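Local coordinates for chalcone-flavanone isomerase family protein (Arabidopsis thaliana, PDB 4DOO) that binds fatty acids, preferring saturated ones, through a chalcone-isomerase-like domain, and may take part in alpha-linolenic acid metabolism in the chloroplast, at residues 79-84 against 177-182; 20-25 against 86-91; 116-121 against 173-178; 149-152 against 156-159; 69-74 against 191-196. All blocks are in the same frame, centred on the assembly; numbering follows the deposited sequence.

Contact 1: residues 79-84 against 177-182; sequences DLMEAD and ILDLYI. With DAO (lauric acid), chain C.
Apolar contact of Met81, on helix 76-82, with Leu178 and Asp179 of helix 171-182 makes up most of this buried interface. Met81 reaches across with its methyl group: Met81 CE lies 3.7 Å from Leu178 CB and 3.6 Å from Asp179 CB. Met81 CE comes still closer, 3.2 Å, to Asp179 N. A bend at the last torsion (chi3 68°) swings CE round SD, so that the methyl meets the helix where Leu178 passes into Asp179. The sulfur is less closely engaged, with Asp179 CA 3.8 Å from Met81 SD and Ile182 O at 4.2 Å from it.

Polar groups contribute no hydrogen bond between the two segments. The Asp179 side chain lies nearly perpendicular to that of Met81, and its OD2 is 3.8 Å from Met81 SD, but the carboxylate is held elsewhere, OD1 forming a salt bridge with Arg114 NE. Within helix 171-182, Leu178 O accepts from both Tyr181 N and Ile182 N.

Ligand contacts lie beyond the Met81 junction. Leu180 CD1 is 3.9 Å from lauric acid C2, and Tyr181 OH, hydrogen-bonded to Tyr43 OH, is 3.8 Å from lauric acid C3. Helix 171-182 thus has one flank against helix 76-82 and contributes pocket residues from another, as part of the fatty-acid-binding site of this chalcone-isomerase-like fold.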
# COMPACT_ATOMS: atom_id res chain seq x y z
N ASP A 79 -11.50 -1.65 9.84
CA ASP A 79 -11.02 -1.14 11.12
C ASP A 79 -9.51 -0.87 11.04
O ASP A 79 -9.03 0.14 11.57
CB ASP A 79 -11.31 -2.12 12.27
CG ASP A 79 -12.78 -2.10 12.70
OD1 ASP A 79 -13.45 -1.06 12.54
OD2 ASP A 79 -13.25 -3.13 13.23
N LEU A 80 -8.78 -1.77 10.39
CA LEU A 80 -7.33 -1.62 10.23
C LEU A 80 -6.99 -0.38 9.41
O LEU A 80 -6.15 0.42 9.80
CB LEU A 80 -6.72 -2.84 9.54
CG LEU A 80 -6.47 -4.11 10.36
CD1 LEU A 80 -5.98 -5.21 9.42
CD2 LEU A 80 -5.45 -3.83 11.46
N MET A 81 -7.64 -0.25 8.26
CA MET A 81 -7.40 0.88 7.36
C MET A 81 -7.72 2.24 7.95
O MET A 81 -7.04 3.22 7.66
CB MET A 81 -8.18 0.71 6.05
CG MET A 81 -7.46 -0.11 4.98
SD MET A 81 -8.22 0.02 3.34
CE MET A 81 -7.85 1.73 2.93
N GLU A 82 -8.76 2.30 8.78
CA GLU A 82 -9.16 3.57 9.38
C GLU A 82 -8.40 3.93 10.65
O GLU A 82 -8.34 5.09 11.05
CB GLU A 82 -10.67 3.55 9.65
CG GLU A 82 -11.18 4.73 10.46
CD GLU A 82 -12.66 5.01 10.23
OE1 GLU A 82 -13.42 4.06 9.98
OE2 GLU A 82 -13.06 6.20 10.32
N ALA A 83 -7.79 2.93 11.28
CA ALA A 83 -7.04 3.16 12.51
C ALA A 83 -5.74 3.94 12.26
O ALA A 83 -5.22 3.97 11.14
CB ALA A 83 -6.73 1.84 13.17
N ASP A 84 -5.23 4.58 13.30
CA ASP A 84 -4.00 5.33 13.17
C ASP A 84 -2.86 4.33 13.32
O ASP A 84 -2.24 4.20 14.37
CB ASP A 84 -3.90 6.41 14.25
CG ASP A 84 -2.69 7.31 14.07
OD1 ASP A 84 -2.23 7.47 12.92
OD2 ASP A 84 -2.20 7.86 15.08
N ILE A 177 -5.19 5.57 -1.10
CA ILE A 177 -4.03 4.83 -1.59
C ILE A 177 -3.98 3.43 -0.99
O ILE A 177 -3.84 2.45 -1.72
CB ILE A 177 -2.73 5.60 -1.29
CG1 ILE A 177 -2.69 6.88 -2.14
CG2 ILE A 177 -1.52 4.74 -1.62
CD1 ILE A 177 -1.51 7.77 -1.86
N LEU A 178 -4.09 3.33 0.33
CA LEU A 178 -4.06 2.03 0.99
C LEU A 178 -5.17 1.11 0.50
O LEU A 178 -4.99 -0.10 0.45
CB LEU A 178 -4.19 2.19 2.51
CG LEU A 178 -2.96 2.68 3.27
CD1 LEU A 178 -3.32 2.86 4.74
CD2 LEU A 178 -1.83 1.67 3.12
N ASP A 179 -6.32 1.68 0.15
CA ASP A 179 -7.44 0.87 -0.31
C ASP A 179 -7.12 0.10 -1.59
O ASP A 179 -7.70 -0.95 -1.84
CB ASP A 179 -8.69 1.75 -0.53
CG ASP A 179 -9.96 0.92 -0.69
OD1 ASP A 179 -10.45 0.77 -1.83
OD2 ASP A 179 -10.45 0.40 0.33
N LEU A 180 -6.19 0.63 -2.38
CA LEU A 180 -5.80 -0.03 -3.63
C LEU A 180 -5.09 -1.34 -3.37
O LEU A 180 -5.13 -2.25 -4.20
CB LEU A 180 -4.85 0.87 -4.44
CG LEU A 180 -5.43 2.17 -5.00
CD1 LEU A 180 -4.31 2.99 -5.64
CD2 LEU A 180 -6.52 1.84 -6.01
N TYR A 181 -4.42 -1.43 -2.23
CA TYR A 181 -3.66 -2.61 -1.88
C TYR A 181 -4.33 -3.56 -0.88
O TYR A 181 -4.20 -4.78 -0.99
CB TYR A 181 -2.29 -2.17 -1.33
CG TYR A 181 -1.51 -1.30 -2.29
CD1 TYR A 181 -0.80 -1.87 -3.36
CD2 TYR A 181 -1.51 0.09 -2.17
CE1 TYR A 181 -0.12 -1.06 -4.28
CE2 TYR A 181 -0.84 0.90 -3.08
CZ TYR A 181 -0.14 0.32 -4.13
OH TYR A 181 0.51 1.13 -5.03
N ILE A 182 -5.05 -3.00 0.09
CA ILE A 182 -5.69 -3.82 1.12
C ILE A 182 -7.21 -3.64 1.23
O ILE A 182 -7.82 -4.06 2.22
CB ILE A 182 -5.03 -3.52 2.50
CG1 ILE A 182 -3.53 -3.79 2.40
CG2 ILE A 182 -5.61 -4.40 3.59
CD1 ILE A 182 -3.18 -5.21 2.00
O1 DAO C . -1.93 2.71 -10.11
O2 DAO C . -0.54 1.25 -9.23
C1 DAO C . -1.20 2.31 -9.17
C2 DAO C . -1.11 3.15 -7.92
C3 DAO C . 0.28 3.76 -7.81
C4 DAO C . 0.36 4.77 -6.66
C5 DAO C . 1.81 5.15 -6.36
C6 DAO C . 2.32 6.22 -7.32
C7 DAO C . 3.83 6.16 -7.47
C8 DAO C . 4.26 6.87 -8.74
C9 DAO C . 5.74 6.69 -9.00
C10 DAO C . 6.17 7.49 -10.23
C11 DAO C . 7.63 7.91 -10.13
C12 DAO C . 8.11 8.50 -11.43

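Contact 2: residues 20-25 against 86-91; sequences DSRRLL and KMTIRL
Arg22 and Met87 mark the closest backbone approach, with Arg22 CA 7.2 Å from Met87 CA, a spacing that leaves the bridging to side chains. Arg22 does most of it, linking two strands that are not neighbours across strand 39-50 of the antiparallel sheet of the chalcone-isomerase-like fold. Its side chain starts out extended and kinks at the third torsion (chi3 -53°), which carries the guanidinium to the start of strand 87-93. There NH1 donates a hydrogen bond to Thr88 OG1, with 2.7 Å between Arg22 NH1 and Thr88 OG1. The bond is moderately bent, 144° at the hydrogen, and the hydroxyl oxygen is tilted 23° out of the guanidinium plane, still near its edge. The aliphatic part crosses Thr88 at about a right angle, with Arg22 CD 3.6 Å from Thr88 CB.

Lys86 takes a different position round the group. Its CB lies over one face of the guanidinium, 3.7 Å from Arg22 NH2, and Lys86 CD is 3.9 Å from the same nitrogen. Beyond this crossing Lys86 bends at chi3 and chi4, taking its ammonium to a salt bridge with Asp53. Arg22 NH2 and Lys86 NZ consequently remain 5.6 Å apart, so the like charges are not in contact.

Strand 39-50 lies between strands 22-33 and 87-93 in the sheet, and its Tyr48 side chain touches Arg22. Strand 145-151 flanks strand 87-93 on its other side, where Thr149 touches Thr88. Helix 189-202 packs on the sheet, its Phe195 touching Leu25 and Met87.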
# COMPACT_ATOMS: atom_id res chain seq x y z
N ASP A 20 12.81 -2.54 12.52
CA ASP A 20 12.49 -3.44 13.63
C ASP A 20 11.06 -3.34 14.15
O ASP A 20 10.61 -4.20 14.90
CB ASP A 20 13.44 -3.20 14.81
CG ASP A 20 14.90 -3.37 14.42
OD1 ASP A 20 15.25 -4.45 13.90
OD2 ASP A 20 15.68 -2.42 14.64
N SER A 21 10.34 -2.30 13.74
CA SER A 21 8.97 -2.11 14.21
C SER A 21 7.89 -2.30 13.13
O SER A 21 6.73 -2.55 13.44
CB SER A 21 8.83 -0.72 14.83
OG SER A 21 9.35 0.28 13.96
N ARG A 22 8.29 -2.18 11.87
CA ARG A 22 7.35 -2.31 10.76
C ARG A 22 7.50 -3.68 10.10
O ARG A 22 8.49 -3.94 9.42
CB ARG A 22 7.62 -1.21 9.75
CG ARG A 22 6.44 -0.92 8.86
CD ARG A 22 6.51 0.48 8.33
NE ARG A 22 6.68 1.44 9.42
CZ ARG A 22 6.41 2.73 9.32
NH1 ARG A 22 5.94 3.22 8.18
NH2 ARG A 22 6.60 3.54 10.36
N ARG A 23 6.51 -4.54 10.30
CA ARG A 23 6.58 -5.89 9.74
C ARG A 23 5.90 -6.10 8.40
O ARG A 23 4.79 -5.63 8.16
CB ARG A 23 5.99 -6.90 10.73
CG ARG A 23 6.56 -6.82 12.13
CD ARG A 23 8.07 -7.01 12.17
NE ARG A 23 8.60 -6.77 13.52
CZ ARG A 23 8.26 -7.48 14.59
NH1 ARG A 23 7.41 -8.49 14.49
NH2 ARG A 23 8.76 -7.15 15.78
N LEU A 24 6.58 -6.84 7.52
CA LEU A 24 6.03 -7.16 6.21
C LEU A 24 4.92 -8.18 6.44
O LEU A 24 5.16 -9.25 7.00
CB LEU A 24 7.10 -7.78 5.31
CG LEU A 24 6.65 -8.22 3.92
CD1 LEU A 24 6.16 -7.01 3.13
CD2 LEU A 24 7.83 -8.90 3.20
N LEU A 25 3.71 -7.85 6.00
CA LEU A 25 2.57 -8.74 6.18
C LEU A 25 2.03 -9.35 4.89
O LEU A 25 1.34 -10.37 4.91
CB LEU A 25 1.44 -7.99 6.90
CG LEU A 25 1.79 -7.35 8.25
CD1 LEU A 25 0.58 -6.63 8.79
CD2 LEU A 25 2.27 -8.42 9.23
N LYS A 86 0.71 3.09 11.58
CA LYS A 86 1.80 3.44 10.67
C LYS A 86 2.01 2.27 9.73
O LYS A 86 2.11 1.12 10.16
CB LYS A 86 3.08 3.72 11.45
CG LYS A 86 3.03 5.02 12.25
CD LYS A 86 4.35 5.32 12.96
CE LYS A 86 4.67 4.30 14.03
NZ LYS A 86 3.62 4.27 15.10
N MET A 87 2.07 2.57 8.44
CA MET A 87 2.27 1.53 7.44
C MET A 87 3.19 2.00 6.33
O MET A 87 3.41 3.20 6.14
CB MET A 87 0.93 1.14 6.81
CG MET A 87 -0.13 0.67 7.78
SD MET A 87 -1.57 0.09 6.87
CE MET A 87 -2.48 -0.78 8.16
N THR A 88 3.73 1.03 5.60
CA THR A 88 4.60 1.33 4.47
C THR A 88 4.22 0.41 3.32
O THR A 88 3.96 -0.78 3.53
CB THR A 88 6.09 1.08 4.80
OG1 THR A 88 6.54 2.02 5.78
CG2 THR A 88 6.95 1.25 3.54
N ILE A 89 4.16 0.98 2.12
CA ILE A 89 3.89 0.21 0.92
C ILE A 89 5.16 0.40 0.09
O ILE A 89 5.44 1.51 -0.36
CB ILE A 89 2.70 0.78 0.10
CG1 ILE A 89 1.41 0.75 0.93
CG2 ILE A 89 2.52 -0.03 -1.18
CD1 ILE A 89 1.01 -0.63 1.39
N ARG A 90 5.94 -0.65 -0.06
CA ARG A 90 7.16 -0.55 -0.85
C ARG A 90 6.92 -1.12 -2.24
O ARG A 90 6.52 -2.28 -2.38
CB ARG A 90 8.32 -1.29 -0.18
CG ARG A 90 9.54 -1.46 -1.08
CD ARG A 90 10.74 -1.92 -0.28
NE ARG A 90 11.14 -0.91 0.69
CZ ARG A 90 12.20 -1.01 1.49
NH1 ARG A 90 12.97 -2.09 1.44
NH2 ARG A 90 12.48 -0.03 2.35
N LEU A 91 7.15 -0.29 -3.26
CA LEU A 91 6.98 -0.71 -4.64
C LEU A 91 8.34 -0.89 -5.28
O LEU A 91 9.25 -0.10 -5.05
CB LEU A 91 6.22 0.35 -5.45
CG LEU A 91 4.82 0.81 -5.07
CD1 LEU A 91 4.88 1.68 -3.83
CD2 LEU A 91 4.22 1.59 -6.23

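Contact 3: residues 116-121 against 173-178; sequences KKFGGS and LCRSIL
Phe118, on the last turn of helix 100-118, meets Arg175 and Ser176 of helix 171-182. The nearest pair is Phe118 CE1 and Arg175 NH1 at 3.6 Å, followed by Phe118 CZ to the same nitrogen at 3.8 Å. Arg175 approaches obliquely: ring and guanidinium planes are 70° apart, which excludes a parallel stack. Arg175 CZ is 5.1 Å from the Phe118 ring centroid and 25° off its normal, a long cation-pi geometry worth at most a weak attraction. At Phe118 CD1, nearer the ring's attachment, Arg175 CG and Ser176 OG are each 4.1 Å away. No hydrogen bond joins the two segments.

The torsions account for these positions. In Phe118 the ring carbon CG stands opposite the carbonyl carbon, directing the ring across the gap. Arg175 first runs out from its helix and then folds over at its second torsion (chi2 67°), which brings NH1 back to CE1 and CZ of the ring.

Farther out, a salt bridge from Arg175 NH2 to Asp78 OD1 fixes the other end of the guanidinium, whereas the ion pair of NH1 with Asp179 is long and weak. Ser176 OG is hydrogen-bonded to Leu172 O, one turn earlier in its own helix. Gly119 is the first residue to leave helical phi/psi, so the aromatic contact comes just before the chain turns away. It is a peripheral helix-helix junction of the chalcone-isomerase-like fold, where the end of helix 100-118 meets helix 171-182.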
# COMPACT_ATOMS: atom_id res chain seq x y z
N LYS A 116 -12.72 9.81 -5.21
CA LYS A 116 -14.13 10.15 -5.42
C LYS A 116 -15.02 9.13 -4.73
O LYS A 116 -16.18 9.41 -4.41
CB LYS A 116 -14.47 10.18 -6.91
CG LYS A 116 -15.90 10.65 -7.16
CD LYS A 116 -16.38 10.33 -8.56
CE LYS A 116 -17.84 10.74 -8.72
NZ LYS A 116 -18.42 10.25 -9.99
N LYS A 117 -14.47 7.94 -4.50
CA LYS A 117 -15.21 6.87 -3.85
C LYS A 117 -15.38 7.16 -2.37
O LYS A 117 -16.41 6.83 -1.78
CB LYS A 117 -14.46 5.55 -4.03
CG LYS A 117 -15.27 4.31 -3.70
CD LYS A 117 -15.84 3.67 -4.97
CE LYS A 117 -14.72 3.16 -5.86
NZ LYS A 117 -15.23 2.44 -7.06
N PHE A 118 -14.37 7.78 -1.77
CA PHE A 118 -14.39 8.08 -0.34
C PHE A 118 -14.53 9.55 0.05
O PHE A 118 -14.92 9.85 1.18
CB PHE A 118 -13.11 7.53 0.31
CG PHE A 118 -12.97 6.04 0.22
CD1 PHE A 118 -11.72 5.45 0.17
CD2 PHE A 118 -14.10 5.22 0.19
CE1 PHE A 118 -11.58 4.06 0.10
CE2 PHE A 118 -13.97 3.83 0.12
CZ PHE A 118 -12.71 3.25 0.08
N GLY A 119 -14.22 10.46 -0.86
CA GLY A 119 -14.31 11.87 -0.49
C GLY A 119 -15.22 12.75 -1.31
O GLY A 119 -15.93 12.30 -2.21
N GLY A 120 -15.20 14.04 -0.97
CA GLY A 120 -16.02 15.03 -1.65
C GLY A 120 -15.89 14.94 -3.16
O GLY A 120 -14.83 14.57 -3.68
N SER A 121 -16.95 15.29 -3.87
CA SER A 121 -16.96 15.24 -5.32
C SER A 121 -16.10 16.35 -5.95
O SER A 121 -16.48 16.96 -6.95
CB SER A 121 -18.39 15.33 -5.83
OG SER A 121 -19.18 14.26 -5.33
N LEU A 173 -6.53 10.93 1.44
CA LEU A 173 -5.50 10.41 0.53
C LEU A 173 -4.89 9.12 1.07
O LEU A 173 -4.72 8.16 0.32
CB LEU A 173 -4.40 11.45 0.32
CG LEU A 173 -3.31 11.07 -0.69
CD1 LEU A 173 -3.94 10.78 -2.05
CD2 LEU A 173 -2.30 12.20 -0.80
N CYS A 174 -4.57 9.09 2.36
CA CYS A 174 -3.99 7.88 2.95
C CYS A 174 -4.92 6.69 2.76
O CYS A 174 -4.50 5.62 2.32
CB CYS A 174 -3.72 8.08 4.44
SG CYS A 174 -2.30 9.11 4.80
N ARG A 175 -6.19 6.90 3.09
CA ARG A 175 -7.20 5.86 2.97
C ARG A 175 -7.34 5.38 1.53
O ARG A 175 -7.40 4.17 1.27
CB ARG A 175 -8.54 6.41 3.45
CG ARG A 175 -9.61 5.37 3.67
CD ARG A 175 -9.25 4.48 4.84
NE ARG A 175 -10.43 3.80 5.37
CZ ARG A 175 -11.18 2.97 4.66
NH1 ARG A 175 -10.90 2.70 3.39
NH2 ARG A 175 -12.24 2.41 5.22
N SER A 176 -7.41 6.32 0.60
CA SER A 176 -7.56 5.99 -0.81
C SER A 176 -6.42 5.14 -1.36
O SER A 176 -6.65 4.12 -2.01
CB SER A 176 -7.69 7.28 -1.63
OG SER A 176 -8.83 8.02 -1.24
N ILE A 177 -5.19 5.57 -1.10
CA ILE A 177 -4.03 4.83 -1.59
C ILE A 177 -3.98 3.43 -0.99
O ILE A 177 -3.84 2.45 -1.72
CB ILE A 177 -2.73 5.60 -1.29
CG1 ILE A 177 -2.69 6.88 -2.14
CG2 ILE A 177 -1.52 4.74 -1.62
CD1 ILE A 177 -1.51 7.77 -1.86
N LEU A 178 -4.09 3.33 0.33
CA LEU A 178 -4.06 2.03 0.99
C LEU A 178 -5.17 1.11 0.50
O LEU A 178 -4.99 -0.10 0.45
CB LEU A 178 -4.19 2.19 2.51
CG LEU A 178 -2.96 2.68 3.27
CD1 LEU A 178 -3.32 2.86 4.74
CD2 LEU A 178 -1.83 1.67 3.12

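Contact 4: residues 149-152 against 156-159; sequences TKDP and LSVA
Thr149 and Ser157 face each other as an antiparallel hydrogen-bonded pair, their CA atoms 5.1 Å apart. Thr149 N donates to Ser157 O over 2.8 Å, and Ser157 N returns a bond to Thr149 O of 2.9 Å; both are nearly straight, with angles at the hydrogen of at least 171°. Next along, Lys150 and Leu156 form a non-hydrogen-bonded pair, while Leu156 CA makes a CA-H...O contact of 3.4 Å with Thr149 O.

The Ser157 side chain can be followed outward from the backbone. Its CB touches two oxygens of the other strand, Thr149 OG1 and Asp151 OD1, each 3.4 Å away. At the next atom, OG is anti to the carbonyl carbon (chi1 -63°), a torsion that turns the hydroxyl to Asp151 and lets Ser157 OG donate to Asp151 OD1 at 2.6 Å. The hydroxyl meets this oxygen from above the carboxylate, 46° out of its plane. Ser157 OG is also hydrogen-bonded to Ser167 OG on strand 163-169, so the serine connects both neighbouring strands.

Thr149 OG1 lies on the same sheet face as the Ser157 side chain. A water 3.1 Å from Thr149 OG1 also donates a weak bond to Ser157 O, adding a solvent link beside the direct backbone bond. On the other face, Leu156 packs on Leu173, Cys174 and Ile177 of helix 171-182. These paired strands form the antiparallel beta hairpin 145-151/155-160 of the chalcone-isomerase-like sheet.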
# COMPACT_ATOMS: atom_id res chain seq x y z
N THR A 149 4.53 5.87 2.64
CA THR A 149 4.32 5.61 4.06
C THR A 149 3.21 6.44 4.69
O THR A 149 3.00 7.60 4.36
CB THR A 149 5.61 5.82 4.87
OG1 THR A 149 6.00 7.19 4.81
CG2 THR A 149 6.73 4.95 4.33
N LYS A 150 2.49 5.79 5.60
CA LYS A 150 1.43 6.43 6.36
C LYS A 150 2.08 6.76 7.69
O LYS A 150 2.30 5.88 8.53
CB LYS A 150 0.26 5.45 6.56
CG LYS A 150 -0.90 6.02 7.36
CD LYS A 150 -2.03 5.00 7.50
CE LYS A 150 -3.15 5.52 8.38
NZ LYS A 150 -4.25 4.54 8.51
N ASP A 151 2.43 8.03 7.87
CA ASP A 151 3.07 8.49 9.09
C ASP A 151 1.98 8.91 10.08
O ASP A 151 0.82 9.06 9.69
CB ASP A 151 3.98 9.68 8.78
CG ASP A 151 5.13 9.31 7.85
OD1 ASP A 151 5.77 10.24 7.31
OD2 ASP A 151 5.38 8.10 7.65
N PRO A 152 2.33 9.09 11.36
CA PRO A 152 1.33 9.49 12.36
C PRO A 152 0.50 10.69 11.91
O PRO A 152 0.98 11.57 11.19
CB PRO A 152 2.18 9.80 13.59
CG PRO A 152 3.30 8.81 13.46
CD PRO A 152 3.65 8.89 11.99
N LEU A 156 0.74 11.28 4.51
CA LEU A 156 1.30 10.42 3.47
C LEU A 156 2.65 10.93 3.01
O LEU A 156 2.76 12.03 2.48
CB LEU A 156 0.36 10.36 2.26
CG LEU A 156 0.92 9.52 1.12
CD1 LEU A 156 0.60 8.06 1.37
CD2 LEU A 156 0.32 9.97 -0.20
N SER A 157 3.69 10.12 3.20
CA SER A 157 5.03 10.50 2.78
C SER A 157 5.53 9.57 1.69
O SER A 157 5.24 8.38 1.70
CB SER A 157 5.99 10.47 3.97
OG SER A 157 5.61 11.42 4.95
N VAL A 158 6.29 10.13 0.75
CA VAL A 158 6.83 9.36 -0.36
C VAL A 158 8.33 9.51 -0.50
O VAL A 158 8.87 10.61 -0.43
CB VAL A 158 6.20 9.79 -1.70
CG1 VAL A 158 6.75 8.93 -2.84
CG2 VAL A 158 4.68 9.68 -1.63
N ALA A 159 9.01 8.38 -0.68
CA ALA A 159 10.44 8.36 -0.86
C ALA A 159 10.74 7.55 -2.12
O ALA A 159 10.15 6.48 -2.34
CB ALA A 159 11.12 7.72 0.34
O HOH W 1 8.16 7.35 2.56

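Contact 5: residues 69-74 against 191-196; sequences EIRGNK and AREDFL
Charge pairing is centred on Arg71, whose NH2 forms a salt bridge with Glu193 OE1 at 2.7 Å. The N-H...O angle is 143°, and the acceptor lies close to the guanidinium plane. Relative to the carboxylate, however, the nitrogen comes from above its plane, 67° out of it, and the two flat groups are steeply inclined to each other. A weak, longer bond also runs from Arg71 NH2 to Glu193 O.

Glu193 has a second basic partner in the preceding residue. Arg192 grips Glu193 OE2 side-on with NE and NH2, each nitrogen 3.1 Å from that oxygen. The two carboxylate oxygens therefore serve different arginines, completing a salt-bridge network of Arg71, Arg192 and Glu193. A water accepts from Arg71 NH1 and donates to Glu193 OE2, 2.8 Å from this oxygen, giving the same side chains an indirect link.

This network ties short helix 67-71 to the N-terminal half of helix 189-202 in the chalcone-isomerase-like domain. It lies away from the fatty-acid site.

Packing involves Leu196. Its CB rests over one guanidinium face, offset toward the rim and 3.3 Å from Arg71 NE, while Leu196 CD1 is 3.9 Å from Arg71 NH1. A turn at the second torsion of the arginine (chi2 69°) lays its outer half across the Leu196 side chain, the two running roughly perpendicular. Arg71 NE has a further salt bridge with Asp197 OD1.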
# COMPACT_ATOMS: atom_id res chain seq x y z
N GLU A 69 -11.11 -15.49 15.06
CA GLU A 69 -12.33 -14.71 15.23
C GLU A 69 -12.13 -13.27 14.81
O GLU A 69 -13.06 -12.62 14.35
CB GLU A 69 -12.81 -14.79 16.68
CG GLU A 69 -13.50 -16.11 17.00
CD GLU A 69 -13.93 -16.21 18.46
OE1 GLU A 69 -14.43 -15.21 19.00
OE2 GLU A 69 -13.76 -17.31 19.05
N ILE A 70 -10.92 -12.76 14.97
CA ILE A 70 -10.62 -11.39 14.57
C ILE A 70 -10.71 -11.35 13.05
O ILE A 70 -11.37 -10.48 12.47
CB ILE A 70 -9.21 -10.97 15.00
CG1 ILE A 70 -9.14 -10.87 16.53
CG2 ILE A 70 -8.83 -9.64 14.35
CD1 ILE A 70 -7.73 -10.70 17.07
N ARG A 71 -10.04 -12.30 12.40
CA ARG A 71 -10.03 -12.40 10.95
C ARG A 71 -11.43 -12.68 10.41
O ARG A 71 -11.81 -12.19 9.34
CB ARG A 71 -9.07 -13.51 10.51
CG ARG A 71 -8.93 -13.69 9.01
CD ARG A 71 -8.20 -12.50 8.36
NE ARG A 71 -7.78 -12.83 7.01
CZ ARG A 71 -8.53 -12.71 5.92
NH1 ARG A 71 -9.77 -12.24 6.03
NH2 ARG A 71 -8.06 -13.08 4.74
N GLY A 72 -12.20 -13.45 11.17
CA GLY A 72 -13.56 -13.78 10.76
C GLY A 72 -14.52 -12.61 10.77
O GLY A 72 -15.62 -12.71 10.22
N ASN A 73 -14.13 -11.50 11.38
CA ASN A 73 -14.98 -10.32 11.44
C ASN A 73 -14.90 -9.52 10.15
O ASN A 73 -13.82 -9.06 9.76
CB ASN A 73 -14.57 -9.42 12.61
CG ASN A 73 -15.41 -9.67 13.84
OD1 ASN A 73 -16.59 -9.30 13.89
ND2 ASN A 73 -14.82 -10.30 14.85
N LYS A 74 -16.04 -9.34 9.49
CA LYS A 74 -16.07 -8.59 8.24
C LYS A 74 -15.57 -7.16 8.42
O LYS A 74 -15.08 -6.55 7.49
CB LYS A 74 -17.50 -8.57 7.68
CG LYS A 74 -17.95 -9.93 7.15
CD LYS A 74 -19.31 -9.85 6.48
CE LYS A 74 -19.68 -11.18 5.84
NZ LYS A 74 -20.99 -11.13 5.15
N ALA A 191 -2.38 -11.13 -1.95
CA ALA A 191 -1.59 -10.28 -1.07
C ALA A 191 -2.46 -9.71 0.04
O ALA A 191 -2.00 -9.58 1.18
CB ALA A 191 -0.96 -9.13 -1.87
N ARG A 192 -3.70 -9.37 -0.27
CA ARG A 192 -4.60 -8.82 0.74
C ARG A 192 -4.94 -9.88 1.78
O ARG A 192 -4.97 -9.59 2.98
CB ARG A 192 -5.90 -8.31 0.10
CG ARG A 192 -6.85 -7.72 1.14
CD ARG A 192 -8.24 -7.52 0.56
NE ARG A 192 -8.89 -8.78 0.24
CZ ARG A 192 -10.03 -8.87 -0.43
NH1 ARG A 192 -10.64 -7.76 -0.85
NH2 ARG A 192 -10.57 -10.05 -0.69
N GLU A 193 -5.20 -11.10 1.32
CA GLU A 193 -5.55 -12.18 2.24
C GLU A 193 -4.39 -12.47 3.19
O GLU A 193 -4.61 -12.67 4.39
CB GLU A 193 -5.94 -13.43 1.45
CG GLU A 193 -7.19 -13.22 0.61
CD GLU A 193 -8.40 -12.82 1.44
OE1 GLU A 193 -8.89 -13.66 2.22
OE2 GLU A 193 -8.84 -11.65 1.34
N ASP A 194 -3.17 -12.49 2.67
CA ASP A 194 -2.00 -12.73 3.50
C ASP A 194 -1.85 -11.59 4.49
O ASP A 194 -1.52 -11.81 5.65
CB ASP A 194 -0.73 -12.82 2.64
CG ASP A 194 -0.65 -14.12 1.86
OD1 ASP A 194 0.25 -14.25 1.00
OD2 ASP A 194 -1.49 -15.02 2.11
N PHE A 195 -2.10 -10.36 4.04
CA PHE A 195 -1.97 -9.21 4.91
C PHE A 195 -2.93 -9.30 6.09
O PHE A 195 -2.53 -9.09 7.24
CB PHE A 195 -2.22 -7.90 4.13
CG PHE A 195 -2.35 -6.68 5.01
CD1 PHE A 195 -3.58 -6.33 5.56
CD2 PHE A 195 -1.24 -5.90 5.31
CE1 PHE A 195 -3.70 -5.21 6.39
CE2 PHE A 195 -1.35 -4.78 6.14
CZ PHE A 195 -2.59 -4.44 6.68
N LEU A 196 -4.19 -9.61 5.81
CA LEU A 196 -5.21 -9.72 6.85
C LEU A 196 -4.94 -10.90 7.77
O LEU A 196 -5.13 -10.81 8.99
CB LEU A 196 -6.59 -9.84 6.21
CG LEU A 196 -7.03 -8.60 5.40
CD1 LEU A 196 -8.37 -8.88 4.70
CD2 LEU A 196 -7.15 -7.41 6.34
O HOH W 2 -10.76 -11.29 3.34

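From the N terminus, contact 2 opens first, on strand 22-33. Before it closes at strand 87-93, contacts 5 and 1 open on helices 67-71 and 76-82, so contact 2 crosses both. Contact 3 opens at the end of helix 100-118; contact 4, closed within the hairpin 145-151/155-160, lies inside the loops of contacts 3, 1 and 5. Contacts 3 and 1 then end on helix 171-182, sharing Ile177 and Leu178, and contact 5 closes last, on helix 189-202, enclosing contacts 1 and 3 as well. Leu178 packs on Met87 and Ile89, joining contact 1 to the sheet, while Met87 O and Lys150 N link contacts 2 and 4 across neighbouring strands.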